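Local coordinates for chitinase (Chromobacterium violaceum, PDB 4TXG), which probably binds chitin and hydrolyses its glycosidic bonds, at residues His524-Asn527 with Leu528-Gly531; Thr579-Glu582 with Gln583-Ala586; Leu568-Ala571 with Gly572-Val575; Ile501-Ile504 with Trp505-Leu508. All blocks are in the same frame, centred on the assembly; numbering follows the deposited sequence.

Contact 1 (His524-Asn527 with Leu528-Gly531); sequences HAKN and LEKG. With CS (cesium ion), chain C.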
loop_
_atom_site.group_PDB
_atom_site.type_symbol
_atom_site.label_atom_id
_atom_site.label_comp_id
_atom_site.label_asym_id
_atom_site.label_seq_id
_atom_site.Cartn_x
_atom_site.Cartn_y
_atom_site.Cartn_z
ATOM N N HIS A 524 22.179 10.062 -3.497
ATOM C CA HIS A 524 23.411 9.741 -2.799
ATOM C C HIS A 524 23.947 8.390 -3.277
ATOM O O HIS A 524 25.149 8.245 -3.482
ATOM C CB HIS A 524 23.222 9.745 -1.277
ATOM C CG HIS A 524 24.497 9.490 -0.530
ATOM N ND1 HIS A 524 25.608 10.283 -0.677
ATOM C CD2 HIS A 524 24.840 8.507 0.340
ATOM C CE1 HIS A 524 26.589 9.812 0.085
ATOM N NE2 HIS A 524 26.147 8.731 0.700
ATOM N N ALA A 525 23.060 7.418 -3.495
ATOM C CA ALA A 525 23.476 6.129 -4.043
ATOM C C ALA A 525 24.105 6.280 -5.434
ATOM O O ALA A 525 25.036 5.557 -5.783
ATOM C CB ALA A 525 22.289 5.167 -4.099
ATOM N N LYS A 526 23.593 7.218 -6.225
ATOM C CA LYS A 526 24.162 7.476 -7.545
ATOM C C LYS A 526 25.556 8.103 -7.432
ATOM O O LYS A 526 26.442 7.801 -8.238
ATOM C CB LYS A 526 23.218 8.361 -8.375
ATOM C CG LYS A 526 22.008 7.588 -8.926
ATOM C CD LYS A 526 22.470 6.676 -10.060
ATOM C CE LYS A 526 21.619 5.426 -10.228
ATOM N NZ LYS A 526 22.234 4.499 -11.255
ATOM N N ASN A 527 25.759 8.968 -6.443
ATOM C CA ASN A 527 27.100 9.501 -6.195
ATOM C C ASN A 527 28.075 8.417 -5.723
ATOM O O ASN A 527 29.223 8.381 -6.162
ATOM C CB ASN A 527 27.052 10.648 -5.183
ATOM C CG ASN A 527 26.552 11.944 -5.809
ATOM O OD1 ASN A 527 26.747 12.180 -7.005
ATOM N ND2 ASN A 527 25.911 12.789 -5.004
ATOM N N LEU A 528 27.624 7.525 -4.844
ATOM C CA LEU A 528 28.514 6.463 -4.368
ATOM C C LEU A 528 28.975 5.594 -5.532
ATOM O O LEU A 528 30.147 5.216 -5.612
ATOM C CB LEU A 528 27.825 5.603 -3.304
ATOM C CG LEU A 528 27.583 6.307 -1.966
ATOM C CD1 LEU A 528 26.905 5.361 -0.985
ATOM C CD2 LEU A 528 28.899 6.842 -1.389
ATOM N N GLU A 529 28.043 5.297 -6.435
ATOM C CA GLU A 529 28.325 4.527 -7.650
ATOM C C GLU A 529 29.404 5.223 -8.487
ATOM O O GLU A 529 30.280 4.577 -9.088
ATOM C CB GLU A 529 27.028 4.343 -8.471
ATOM C CG GLU A 529 27.193 3.486 -9.728
ATOM C CD GLU A 529 25.939 3.441 -10.610
ATOM O OE1 GLU A 529 24.847 3.858 -10.154
ATOM O OE2 GLU A 529 26.052 2.988 -11.775
ATOM N N LYS A 530 29.343 6.550 -8.500
ATOM C CA LYS A 530 30.270 7.380 -9.265
ATOM C C LYS A 530 31.594 7.620 -8.552
ATOM O O LYS A 530 32.519 8.182 -9.137
ATOM C CB LYS A 530 29.631 8.731 -9.576
ATOM C CG LYS A 530 28.531 8.683 -10.600
ATOM C CD LYS A 530 29.092 8.861 -12.002
ATOM C CE LYS A 530 29.935 10.120 -12.086
ATOM N NZ LYS A 530 30.167 10.554 -13.496
ATOM N N GLY A 531 31.683 7.214 -7.292
ATOM C CA GLY A 531 32.875 7.456 -6.496
ATOM C C GLY A 531 32.941 8.863 -5.921
ATOM O O GLY A 531 34.032 9.396 -5.679
HETATM CS CS CS C . 32.072 2.109 -9.257
HETATM O O HOH W 1 23.511 3.801 -7.766
#
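Lys526 and Glu529 reach each other through different first torsions: the lysine CG lies beside its backbone N (chi1 -76°) and the chain bends again at chi2, whereas the glutamate CG stands opposite its own N (chi1 -177°) and the chain beyond runs out straight. The two side chains thus lie alongside, pointing the same way, one helical turn apart. Lys526 NZ closes a salt bridge to Glu529 OE1 of 2.9 Å, arriving on the syn lone pair. Glu529 OE1 also accepts from a water at 2.7 Å, and that water donates weakly to Ala525 O. A second salt bridge ties Lys526 to Asp581, so the ammonium group is shared between two carboxylates.

On another flank Leu528 lies over one face of the His524 imidazole, its CG 4.2 Å from the ring centroid and displaced toward the rim, a CH-pi contact. ND1 bonds to Tyr536 OH and NE2 probably to Ile501 O, which together should limit rotation of the ring. The backbone beneath is helical, with Leu528 N to His524 O at 2.9 Å and Glu529 N to Ala525 O at 3.1 Å. Gly531, with positive phi, ends the turn in a Schellman motif. Glu529 O binds a cesium ion 3.0 Å away, whose other protein ligands are Tyr555 O and Ser554 OG. Helix 522-530 is flanked by several elements: Lys526, Asn527 and Lys530 rest on strand 621-624, Ala525 meets the loop at Thr579, and Leu528 and Glu529 pack on Leu568 of strand 565-570.

Contact 2 (Thr579-Glu582 with Gln583-Ala586); sequences TEDE and QSIA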
loop_
_atom_site.group_PDB
_atom_site.type_symbol
_atom_site.label_atom_id
_atom_site.label_comp_id
_atom_site.label_asym_id
_atom_site.label_seq_id
_atom_site.Cartn_x
_atom_site.Cartn_y
_atom_site.Cartn_z
ATOM N N THR A 579 19.175 -0.632 -4.250
ATOM C CA THR A 579 18.834 0.623 -4.904
ATOM C C THR A 579 17.624 0.483 -5.827
ATOM O O THR A 579 17.050 -0.598 -5.978
ATOM C CB THR A 579 20.035 1.175 -5.711
ATOM O OG1 THR A 579 20.442 0.211 -6.690
ATOM C CG2 THR A 579 21.217 1.470 -4.780
ATOM N N GLU A 580 17.226 1.598 -6.421
ATOM C CA GLU A 580 16.145 1.632 -7.395
ATOM C C GLU A 580 16.548 2.705 -8.389
ATOM O O GLU A 580 16.806 3.844 -7.994
ATOM C CB GLU A 580 14.803 1.954 -6.720
ATOM C CG GLU A 580 13.579 1.884 -7.633
ATOM C CD GLU A 580 13.055 0.463 -7.812
ATOM O OE1 GLU A 580 13.809 -0.411 -8.286
ATOM O OE2 GLU A 580 11.886 0.212 -7.469
ATOM N N ASP A 581 16.656 2.366 -9.669
ATOM C CA ASP A 581 17.076 3.395 -10.625
ATOM C C ASP A 581 16.396 3.209 -11.975
ATOM O O ASP A 581 15.370 2.534 -12.060
ATOM C CB ASP A 581 18.617 3.455 -10.754
ATOM C CG ASP A 581 19.255 2.174 -11.294
ATOM O OD1 ASP A 581 18.597 1.368 -11.990
ATOM O OD2 ASP A 581 20.475 1.993 -11.038
ATOM N N GLU A 582 16.935 3.824 -13.023
ATOM C CA GLU A 582 16.180 3.889 -14.271
ATOM C C GLU A 582 15.935 2.513 -14.881
ATOM O O GLU A 582 14.917 2.292 -15.541
ATOM C CB GLU A 582 16.888 4.797 -15.273
ATOM C CG GLU A 582 16.896 6.251 -14.819
ATOM C CD GLU A 582 18.101 7.030 -15.321
ATOM O OE1 GLU A 582 19.110 7.136 -14.574
ATOM O OE2 GLU A 582 18.029 7.553 -16.453
ATOM N N GLN A 583 16.852 1.578 -14.656
ATOM C CA GLN A 583 16.684 0.260 -15.261
ATOM C C GLN A 583 15.529 -0.492 -14.602
ATOM O O GLN A 583 14.706 -1.104 -15.294
ATOM C CB GLN A 583 17.975 -0.565 -15.175
ATOM C CG GLN A 583 17.902 -1.871 -15.989
ATOM C CD GLN A 583 19.230 -2.607 -16.038
ATOM O OE1 GLN A 583 20.204 -2.185 -15.415
ATOM N NE2 GLN A 583 19.276 -3.710 -16.788
ATOM N N SER A 584 15.450 -0.437 -13.271
ATOM C CA SER A 584 14.405 -1.177 -12.572
ATOM C C SER A 584 13.055 -0.477 -12.690
ATOM O O SER A 584 12.020 -1.140 -12.800
ATOM C CB SER A 584 14.767 -1.395 -11.096
ATOM O OG SER A 584 15.084 -0.188 -10.422
ATOM N N ILE A 585 13.063 0.855 -12.680
ATOM C CA ILE A 585 11.834 1.607 -12.894
ATOM C C ILE A 585 11.269 1.306 -14.291
ATOM O O ILE A 585 10.061 1.132 -14.438
ATOM C CB ILE A 585 12.054 3.140 -12.707
ATOM C CG1 ILE A 585 12.341 3.460 -11.234
ATOM C CG2 ILE A 585 10.831 3.930 -13.181
ATOM C CD1 ILE A 585 11.243 3.014 -10.270
ATOM N N ALA A 586 12.130 1.203 -15.305
ATOM C CA ALA A 586 11.634 0.916 -16.653
ATOM C C ALA A 586 11.024 -0.477 -16.720
ATOM O O ALA A 586 9.990 -0.690 -17.365
ATOM C CB ALA A 586 12.743 1.057 -17.684
#
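Glu580 and Ile585 cross at about a right angle, the glutamate CG resting on the isoleucine CD1 at 3.7 Å, while Asp581 and Gln583 run side by side with carboxylate and amide planes only 4° apart. Ser584 engages the backbone of one and the carboxylate of the other acid. Its hydroxyl sits between its own backbone N and carbonyl carbon (chi1 54°), which turns OG back to the start of the helix. There Ser584 OG accepts from Asp581 N at 3.1 Å and donates to Glu580 OE1 in a very short bond of 2.5 Å.

Asp581, at the N-cap, in turn takes the N-H of Gln583 on OD1 at 3.2 Å, from a donor 36° out of the carboxylate plane. Asp581 and Ser584 form a capping box, with the aspartate's own capping bond going to Gln583 N. The first regular helical bonds follow, Ile585 N to Asp581 O at 2.9 Å, almost straight, and Ala586 N to Glu582 O at 3.0 Å. The strongest partner of the Asp581 carboxylate lies elsewhere: OD2 bridges to Arg557 and also to Lys526, and Arg557 further holds the amide oxygen of Gln583. Glu580 is likewise doubly engaged, OE2 forming a salt bridge with Lys588, one turn beyond Ser584 in the helix.

Thr579-Ala586 joins strand 575-578 to helix 582-594, which leads in turn to barrel strand 599-603. Ile585 touches Leu631 and Leu632 of helix 627-636 and also Val461 of barrel strand 457-462, Glu580 also lies on that strand, and Ser584 touches Tyr559 of strand 556-560.

Contact 3 (Leu568-Ala571 with Gly572-Val575); sequences LWNA and GKKV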
loop_
_atom_site.group_PDB
_atom_site.type_symbol
_atom_site.label_atom_id
_atom_site.label_comp_id
_atom_site.label_asym_id
_atom_site.label_seq_id
_atom_site.Cartn_x
_atom_site.Cartn_y
_atom_site.Cartn_z
ATOM N N LEU A 568 24.183 -1.877 -5.052
ATOM C CA LEU A 568 25.603 -1.592 -4.987
ATOM C C LEU A 568 26.261 -2.609 -4.081
ATOM O O LEU A 568 25.778 -2.863 -2.980
ATOM C CB LEU A 568 25.845 -0.183 -4.455
ATOM C CG LEU A 568 25.254 0.948 -5.285
ATOM C CD1 LEU A 568 25.495 2.264 -4.569
ATOM C CD2 LEU A 568 25.888 0.947 -6.674
ATOM N N TRP A 569 27.361 -3.181 -4.548
ATOM C CA TRP A 569 28.157 -4.078 -3.727
ATOM C C TRP A 569 29.547 -3.498 -3.575
ATOM O O TRP A 569 30.249 -3.273 -4.563
ATOM C CB TRP A 569 28.204 -5.479 -4.345
ATOM C CG TRP A 569 29.123 -6.443 -3.663
ATOM C CD1 TRP A 569 30.250 -7.026 -4.192
ATOM C CD2 TRP A 569 29.001 -6.949 -2.328
ATOM N NE1 TRP A 569 30.828 -7.868 -3.266
ATOM C CE2 TRP A 569 30.076 -7.841 -2.109
ATOM C CE3 TRP A 569 28.079 -6.743 -1.290
ATOM C CZ2 TRP A 569 30.268 -8.514 -0.900
ATOM C CZ3 TRP A 569 28.266 -7.414 -0.087
ATOM C CH2 TRP A 569 29.349 -8.293 0.095
ATOM N N ASN A 570 29.927 -3.234 -2.330
ATOM C CA ASN A 570 31.273 -2.786 -2.009
ATOM C C ASN A 570 32.031 -3.943 -1.375
ATOM O O ASN A 570 31.880 -4.215 -0.187
ATOM C CB ASN A 570 31.225 -1.570 -1.077
ATOM C CG ASN A 570 32.582 -0.920 -0.885
ATOM O OD1 ASN A 570 33.594 -1.598 -0.702
ATOM N ND2 ASN A 570 32.608 0.409 -0.922
ATOM N N ALA A 571 32.832 -4.636 -2.180
ATOM C CA ALA A 571 33.514 -5.847 -1.729
ATOM C C ALA A 571 34.498 -5.567 -0.604
ATOM O O ALA A 571 34.703 -6.405 0.277
ATOM C CB ALA A 571 34.232 -6.508 -2.895
ATOM N N GLY A 572 35.117 -4.391 -0.640
ATOM C CA GLY A 572 36.073 -4.010 0.384
ATOM C C GLY A 572 35.434 -3.869 1.756
ATOM O O GLY A 572 36.018 -4.274 2.759
ATOM N N LYS A 573 34.232 -3.298 1.800
ATOM C CA LYS A 573 33.521 -3.093 3.062
ATOM C C LYS A 573 32.513 -4.203 3.344
ATOM O O LYS A 573 31.923 -4.259 4.431
ATOM C CB LYS A 573 32.787 -1.749 3.056
ATOM C CG LYS A 573 33.655 -0.538 2.770
ATOM C CD LYS A 573 32.807 0.732 2.713
ATOM C CE LYS A 573 32.340 1.164 4.098
ATOM N NZ LYS A 573 31.586 2.461 4.043
ATOM N N LYS A 574 32.320 -5.076 2.358
ATOM C CA LYS A 574 31.244 -6.061 2.368
ATOM C C LYS A 574 29.903 -5.371 2.614
ATOM O O LYS A 574 29.099 -5.819 3.432
ATOM C CB LYS A 574 31.507 -7.149 3.414
ATOM C CG LYS A 574 32.768 -7.987 3.141
ATOM C CD LYS A 574 32.569 -8.887 1.923
ATOM C CE LYS A 574 33.700 -9.892 1.762
ATOM N NZ LYS A 574 34.925 -9.222 1.256
ATOM N N VAL A 575 29.676 -4.273 1.895
ATOM C CA VAL A 575 28.443 -3.492 2.022
ATOM C C VAL A 575 27.533 -3.711 0.809
ATOM O O VAL A 575 27.968 -3.609 -0.334
ATOM C CB VAL A 575 28.736 -1.977 2.183
ATOM C CG1 VAL A 575 27.462 -1.129 1.921
ATOM C CG2 VAL A 575 29.297 -1.688 3.562
#
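Asn570 and Val575 form an antiparallel hydrogen-bonded pair, with Asn570 N to Val575 O at 2.8 Å and nearly straight (175°), and Val575 N back to Asn570 O at 3.0 Å. The asparagine also grips the turn with its side chain: Asn570 OD1 accepts from Lys573 N at 3.1 Å, the donor standing well above the amide plane. Lys574 curls its bent chain over the same turn until NZ meets Ala571 O at 3.0 Å, in the carbonyl plane. Lys574 has positive phi (53°), and with Val575 it faces Asn570 in a G1 beta bulge, the kink that lets so short a connection reverse the strand.

Around these bonds the packing is mixed, an indole, an amide and two lysine chains. Lys574 CD approaches the Trp569 indole obliquely, 3.7 Å from CZ2, and Val575 O comes within 3.3 Å of Trp569 CE3. Asn570 CB meets Val575 CB at 4.1 Å. The Lys573 chain crosses the asparagine amide, Lys573 CG lying 3.6 Å from Asn570 OD1. Outside the turn, Asn570 ND2 bonds to Thr552 O and Lys573 NZ forms a salt bridge with Asp502.

The hairpin links strands 565-570 and 575-578, the two inner strands of a four-stranded antiparallel sheet. Strand 556-560 pairs with the first and touches Leu568 and Trp569, while strand 466-468 flanks the second.

Contact 4 (Ile501-Ile504 with Trp505-Leu508); sequences IDNI and WHDL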
loop_
_atom_site.group_PDB
_atom_site.type_symbol
_atom_site.label_atom_id
_atom_site.label_comp_id
_atom_site.label_asym_id
_atom_site.label_seq_id
_atom_site.Cartn_x
_atom_site.Cartn_y
_atom_site.Cartn_z
ATOM N N ILE A 501 28.636 7.092 5.789
ATOM C CA ILE A 501 28.427 7.557 4.415
ATOM C C ILE A 501 27.449 6.642 3.680
ATOM O O ILE A 501 26.881 7.018 2.649
ATOM C CB ILE A 501 29.765 7.635 3.641
ATOM C CG1 ILE A 501 29.608 8.462 2.357
ATOM C CG2 ILE A 501 30.310 6.233 3.365
ATOM C CD1 ILE A 501 30.926 8.771 1.652
ATOM N N ASP A 502 27.229 5.446 4.234
ATOM C CA ASP A 502 26.267 4.491 3.674
ATOM C C ASP A 502 24.860 4.612 4.270
ATOM O O ASP A 502 24.003 3.763 4.012
ATOM C CB ASP A 502 26.761 3.059 3.893
ATOM C CG ASP A 502 28.066 2.777 3.197
ATOM O OD1 ASP A 502 28.268 3.303 2.077
ATOM O OD2 ASP A 502 28.890 2.025 3.770
ATOM N N ASN A 503 24.609 5.661 5.049
ATOM C CA ASN A 503 23.388 5.726 5.846
ATOM C C ASN A 503 22.979 7.178 6.136
ATOM O O ASN A 503 22.599 7.512 7.254
ATOM C CB ASN A 503 23.610 4.937 7.150
ATOM C CG ASN A 503 22.337 4.720 7.957
ATOM O OD1 ASN A 503 21.260 4.479 7.414
ATOM N ND2 ASN A 503 22.467 4.803 9.278
ATOM N N ILE A 504 23.057 8.045 5.128
ATOM C CA ILE A 504 22.962 9.480 5.401
ATOM C C ILE A 504 21.554 9.958 5.749
ATOM O O ILE A 504 21.393 11.037 6.308
ATOM C CB ILE A 504 23.504 10.326 4.217
ATOM C CG1 ILE A 504 22.520 10.387 3.044
ATOM C CG2 ILE A 504 24.871 9.810 3.782
ATOM C CD1 ILE A 504 22.918 11.451 1.987
ATOM N N TRP A 505 20.540 9.157 5.433
ATOM C CA TRP A 505 19.172 9.503 5.808
ATOM C C TRP A 505 18.732 8.720 7.046
ATOM O O TRP A 505 17.562 8.379 7.193
ATOM C CB TRP A 505 18.218 9.251 4.645
ATOM C CG TRP A 505 17.993 10.468 3.801
ATOM C CD1 TRP A 505 18.690 11.642 3.844
ATOM C CD2 TRP A 505 16.994 10.629 2.788
ATOM N NE1 TRP A 505 18.180 12.529 2.920
ATOM C CE2 TRP A 505 17.140 11.928 2.258
ATOM C CE3 TRP A 505 15.988 9.802 2.283
ATOM C CZ2 TRP A 505 16.310 12.421 1.245
ATOM C CZ3 TRP A 505 15.171 10.291 1.274
ATOM C CH2 TRP A 505 15.333 11.587 0.773
ATOM N N HIS A 506 19.681 8.456 7.939
ATOM C CA HIS A 506 19.391 7.760 9.192
ATOM C C HIS A 506 18.458 8.536 10.115
ATOM O O HIS A 506 18.372 9.768 10.051
ATOM C CB HIS A 506 20.687 7.476 9.948
ATOM C CG HIS A 506 21.475 8.710 10.266
ATOM N ND1 HIS A 506 22.546 9.126 9.503
ATOM C CD2 HIS A 506 21.335 9.628 11.250
ATOM C CE1 HIS A 506 23.036 10.244 10.008
ATOM N NE2 HIS A 506 22.322 10.570 11.070
ATOM N N ASP A 507 17.765 7.795 10.971
ATOM C CA ASP A 507 17.132 8.353 12.156
ATOM C C ASP A 507 18.133 8.336 13.312
ATOM O O ASP A 507 19.168 7.665 13.241
ATOM C CB ASP A 507 15.874 7.564 12.533
ATOM C CG ASP A 507 14.752 7.732 11.522
ATOM O OD1 ASP A 507 14.628 8.833 10.946
ATOM O OD2 ASP A 507 13.995 6.760 11.304
ATOM N N LEU A 508 17.829 9.078 14.372
ATOM C CA LEU A 508 18.663 9.088 15.567
ATOM C C LEU A 508 17.950 8.400 16.725
ATOM O O LEU A 508 16.733 8.498 16.848
ATOM C CB LEU A 508 19.024 10.524 15.957
ATOM C CG LEU A 508 19.799 11.347 14.931
ATOM C CD1 LEU A 508 19.787 12.821 15.309
ATOM C CD2 LEU A 508 21.226 10.841 14.820
HETATM O O HOH W 2 19.983 12.038 8.554
#
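Asn503 offers its backbone oxygen to His506 twice. The ring atom His506 ND1 donates to Asn503 O at 2.8 Å with an N-H...O angle of 149°, the oxygen lying close to the imidazole plane, while the backbone N of His506 adds a weak bond of 3.1 Å that closes a type I beta turn from Asn503 to His506. The ring gets there because CG is held between the histidine's own N and carbonyl carbon (chi1 58°), which brings ND1 round to Asn503 O. The Asn503 and His506 side chains cross at about a right angle, with Asn503 ND2 3.3 Å from His506 CB. That amide is bonded elsewhere, ND2 to Glu514 and to Ile515 O, and OD1 to Ser519 N, so its orientation is fixed.

Ile504 comes next. Its CG1 touches Trp505 CD1 at 4.1 Å, and its carbonyl oxygen lies at the indole edge, near the ring plane. Ile504 O also accepts from a water at 2.8 Å, which donates to His506 O at 3.2 Å and sits over the centre of one imidazole face. The Trp505 indole leaves the turn for other parts of the chain, NE1 bonding to Tyr540 OH and the ring in cation-pi contact with Arg164.

The donating role of ND1 implies that this nitrogen carries a proton. Because a single carbonyl holds both ring and backbone of His506, side-chain rotation and turn geometry are coupled.

All four contacts are partly buried and belong to the glycosyl hydrolase family 18 region, but they differ in place. Contact 2 lies nearest the chain centre and against a barrel strand; contact 3, on the hairpin farthest out, has an exposed tip. Contacts 2 and 3 flank strand 575-578, at its end and start. Contact 1 touches all the others, whereas contacts 2 and 4 stay about 10 Å apart at their nearest atoms. Charge ties contact 1 to 2 and contact 3 to 4. Within the contacts the chemistry follows the backbone: an ion pair along the helix of contact 1, capping at the helix start in contact 2, a bulged hairpin in contact 3 and a carbonyl-bound histidine in the turn of contact 4.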